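Local coordinates for protein AtRbcX1 (Arabidopsis thaliana, PDB 4GR2) that acts as a homodimeric, all-helical chaperone of the chloroplast that takes part in the assembly of Rubisco, at residues G7-S10 with P11-A15; M73-A76 with L77-E81. The protein carries 2 engineered substitutions. One frame throughout, in Å; residues are numbered along the deposited sequence.

Interaction 1. Residues G7-S10 with P11-A15; sequences GEAS and PEAKA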
loop_
_atom_site.group_PDB
_atom_site.type_symbol
_atom_site.label_atom_id
_atom_site.label_comp_id
_atom_site.label_asym_id
_atom_site.label_seq_id
_atom_site.Cartn_x
_atom_site.Cartn_y
_atom_site.Cartn_z
ATOM N N GLY B 7 -7.800 -16.140 -1.519
ATOM C CA GLY B 7 -7.865 -17.181 -2.529
ATOM C C GLY B 7 -7.851 -16.635 -3.944
ATOM O O GLY B 7 -8.283 -17.307 -4.885
ATOM N N GLU B 8 -7.361 -15.408 -4.090
ATOM C CA GLU B 8 -7.223 -14.775 -5.398
ATOM C C GLU B 8 -5.786 -14.287 -5.561
ATOM O O GLU B 8 -4.870 -15.072 -5.815
ATOM C CB GLU B 8 -8.211 -13.612 -5.537
ATOM N N ALA B 9 -5.594 -12.983 -5.415
ATOM C CA ALA B 9 -4.257 -12.422 -5.323
ATOM C C ALA B 9 -3.712 -12.665 -3.914
ATOM O O ALA B 9 -4.453 -12.589 -2.934
ATOM C CB ALA B 9 -4.291 -10.943 -5.630
ATOM N N SER B 10 -2.423 -12.987 -3.814
ATOM C CA SER B 10 -1.759 -13.071 -2.515
ATOM C C SER B 10 -1.675 -11.667 -1.917
ATOM O O SER B 10 -1.800 -10.678 -2.648
ATOM C CB SER B 10 -0.333 -13.585 -2.700
ATOM O OG SER B 10 0.416 -12.629 -3.443
ATOM N N PRO B 11 -1.451 -11.571 -0.594
ATOM C CA PRO B 11 -1.147 -10.256 -0.023
ATOM C C PRO B 11 0.112 -9.659 -0.638
ATOM O O PRO B 11 0.175 -8.444 -0.803
ATOM C CB PRO B 11 -0.924 -10.565 1.455
ATOM C CG PRO B 11 -1.797 -11.772 1.713
ATOM C CD PRO B 11 -1.689 -12.588 0.454
ATOM N N GLU B 12 1.100 -10.493 -0.966
ATOM C CA GLU B 12 2.324 -9.993 -1.594
ATOM C C GLU B 12 2.051 -9.348 -2.956
ATOM O O GLU B 12 2.607 -8.278 -3.288
ATOM C CB GLU B 12 3.337 -11.121 -1.717
ATOM C CG GLU B 12 3.873 -11.586 -0.369
ATOM C CD GLU B 12 3.048 -12.679 0.286
ATOM O OE1 GLU B 12 1.990 -13.070 -0.264
ATOM O OE2 GLU B 12 3.483 -13.164 1.364
ATOM N N ALA B 13 1.199 -9.991 -3.753
ATOM C CA ALA B 13 0.901 -9.461 -5.087
ATOM C C ALA B 13 0.114 -8.181 -4.943
ATOM O O ALA B 13 0.321 -7.235 -5.691
ATOM C CB ALA B 13 0.115 -10.472 -5.935
ATOM N N LYS B 14 -0.784 -8.142 -3.959
ATOM C CA LYS B 14 -1.554 -6.928 -3.706
ATOM C C LYS B 14 -0.635 -5.783 -3.318
ATOM O O LYS B 14 -0.748 -4.681 -3.856
ATOM C CB LYS B 14 -2.627 -7.162 -2.625
ATOM C CG LYS B 14 -3.782 -8.082 -3.077
ATOM C CD LYS B 14 -4.520 -8.707 -1.884
ATOM C CE LYS B 14 -6.010 -8.387 -1.860
ATOM N NZ LYS B 14 -6.738 -9.007 -3.003
ATOM N N ALA B 15 0.265 -6.047 -2.376
ATOM C CA ALA B 15 1.224 -5.040 -1.937
ATOM C C ALA B 15 2.112 -4.620 -3.106
ATOM O O ALA B 15 2.458 -3.437 -3.247
ATOM C CB ALA B 15 2.087 -5.608 -0.827
#
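S10 holds its hydroxyl between its own backbone N and carbonyl carbon (chi1 65°), which turns OG toward the amide of A13 in the first turn of helix 11-35 and makes S10 the N-cap. There OG accepts the backbone N-H of A13 at 2.8 Å, with an N-H...O angle of 156°, so a side chain takes up an N-H of the first turn, where the i to i+4 backbone pattern has not yet started. The carbonyl of the same residue begins that pattern, its O taking the N-H of K14 at 3.0 Å. P11 follows the cap, and its ring nitrogen carries no hydrogen, which costs nothing at the first position of a helix, where the amide has no helical partner. E12 bends at chi2 (88°) and brings OE1 to 3.4 Å from S10 CB, while its OE2 accepts the backbone N of E92 of the second subunit; the cap is therefore built right at the dimer interface. K14 packs on F6 of its own chain and on R29 of the second subunit. On the way its methylenes run alongside the preceding loop, where K14 CG comes to 3.9 Å from the methyl CB of A9.

Interaction 2. Residues M73-A76 with L77-E81; sequences MNLA and LRILE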
loop_
_atom_site.group_PDB
_atom_site.type_symbol
_atom_site.label_atom_id
_atom_site.label_comp_id
_atom_site.label_asym_id
_atom_site.label_seq_id
_atom_site.Cartn_x
_atom_site.Cartn_y
_atom_site.Cartn_z
ATOM N N MET B 73 4.781 11.981 -24.990
ATOM C CA MET B 73 5.203 10.592 -25.106
ATOM C C MET B 73 6.635 10.454 -24.622
ATOM O O MET B 73 6.975 9.504 -23.913
ATOM C CB MET B 73 5.055 10.085 -26.534
ATOM C CG MET B 73 5.262 8.588 -26.673
ATOM S SD MET B 73 6.988 8.231 -26.945
ATOM C CE MET B 73 6.917 6.505 -27.419
ATOM N N ASN B 74 7.464 11.425 -24.979
ATOM C CA ASN B 74 8.832 11.439 -24.479
ATOM C C ASN B 74 8.888 11.654 -22.961
ATOM O O ASN B 74 9.809 11.171 -22.288
ATOM C CB ASN B 74 9.681 12.482 -25.219
ATOM C CG ASN B 74 9.972 12.095 -26.693
ATOM O OD1 ASN B 74 10.246 10.931 -27.014
ATOM N ND2 ASN B 74 9.908 13.084 -27.580
ATOM N N LEU B 75 7.905 12.367 -22.416
ATOM C CA LEU B 75 7.840 12.551 -20.966
ATOM C C LEU B 75 7.450 11.244 -20.253
ATOM O O LEU B 75 8.023 10.881 -19.221
ATOM C CB LEU B 75 6.860 13.661 -20.623
ATOM C CG LEU B 75 7.027 14.285 -19.242
ATOM C CD1 LEU B 75 8.479 14.664 -19.034
ATOM C CD2 LEU B 75 6.135 15.511 -19.112
ATOM N N ALA B 76 6.475 10.545 -20.818
ATOM C CA ALA B 76 6.100 9.222 -20.346
ATOM C C ALA B 76 7.282 8.259 -20.297
ATOM O O ALA B 76 7.443 7.520 -19.320
ATOM C CB ALA B 76 5.017 8.646 -21.225
ATOM N N LEU B 77 8.084 8.252 -21.369
ATOM C CA LEU B 77 9.228 7.343 -21.487
ATOM C C LEU B 77 10.307 7.673 -20.457
ATOM O O LEU B 77 11.047 6.791 -20.006
ATOM C CB LEU B 77 9.806 7.389 -22.917
ATOM C CG LEU B 77 9.405 6.223 -23.836
ATOM C CD1 LEU B 77 10.038 4.921 -23.341
ATOM C CD2 LEU B 77 7.906 6.035 -23.928
ATOM N N ARG B 78 10.402 8.952 -20.108
ATOM C CA ARG B 78 11.293 9.399 -19.052
ATOM C C ARG B 78 10.817 8.866 -17.681
ATOM O O ARG B 78 11.607 8.333 -16.880
ATOM C CB ARG B 78 11.311 10.923 -19.037
ATOM C CG ARG B 78 12.107 11.532 -17.888
ATOM C CD ARG B 78 13.608 11.245 -18.040
ATOM N NE ARG B 78 14.371 11.585 -16.835
ATOM C CZ ARG B 78 15.516 11.001 -16.480
ATOM N NH1 ARG B 78 16.046 10.036 -17.233
ATOM N NH2 ARG B 78 16.128 11.376 -15.363
ATOM N N ILE B 79 9.519 9.015 -17.427
ATOM C CA ILE B 79 8.916 8.558 -16.181
ATOM C C ILE B 79 9.037 7.050 -16.107
ATOM O O ILE B 79 9.328 6.513 -15.054
ATOM C CB ILE B 79 7.443 9.045 -16.051
ATOM C CG1 ILE B 79 7.427 10.581 -16.026
ATOM C CG2 ILE B 79 6.755 8.441 -14.782
ATOM C CD1 ILE B 79 6.064 11.242 -16.223
ATOM N N LEU B 80 8.861 6.362 -17.229
ATOM C CA LEU B 80 9.021 4.906 -17.221
ATOM C C LEU B 80 10.446 4.496 -16.813
ATOM O O LEU B 80 10.647 3.520 -16.073
ATOM C CB LEU B 80 8.688 4.311 -18.588
ATOM C CG LEU B 80 7.199 4.277 -18.923
ATOM C CD1 LEU B 80 6.947 3.759 -20.346
ATOM C CD2 LEU B 80 6.474 3.439 -17.896
ATOM N N GLU B 81 11.428 5.247 -17.305
ATOM C CA GLU B 81 12.832 4.966 -17.006
ATOM C C GLU B 81 13.143 5.314 -15.550
ATOM O O GLU B 81 13.687 4.490 -14.822
ATOM C CB GLU B 81 13.757 5.730 -17.957
#
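M73 and L77 run alongside each other, one turn apart on helix 70-90, and their ends meet where M73 CE comes to 3.7 Å from L77 CD2. The methionine has CG anti to its backbone N (chi1 -171°) and then bends at chi2 (-89°), which carries SD and CE over toward the leucine branch. Beneath the side chains runs the i to i+4 ladder of an alpha helix. On the packed side L80 N gives to A76 O at 2.8 Å and I79 N to L75 O at 3.0 Å; I79 CG1 also lies 3.3 Å from that L75 carbonyl oxygen, and L80 CG covers A76 O at the same distance. The open side carries N74 and R78. The backbone bond here is longer than those of the packed side, R78 N to N74 O at 3.2 Å, and the donor stands 35° out of the carbonyl plane. R78 leads its guanidinium away from the turn, where NH2 bonds to Q34 OE1. M73 and L77 reach Y115 and M112 of the second subunit. The packed side faces two helices of its own chain, with A76 on M66 and I79 and L80 on L62 of helix 58-68, and L75 and I79 on V31 of helix 11-35.

How the interactions relate
From the N terminus, the chain first enters interaction 1, where the loop at 7-10 turns into helix 11-35. Helices 40-52 and 58-68 follow before interaction 2 arrives within helix 70-90. Each contact is local, so neither closes a long loop, and they come in series, with no nesting or crossing. Their centres lie 28 Å apart and their nearest atoms about 17 Å, so they do not touch. Helix 11-35 is the thread between them: it starts at 11-15, and further along its V31 packs against 73-81. Both sites also meet the second subunit, 11-15 near its F91, E92 and M96, and 73-81 along its helix 93-118.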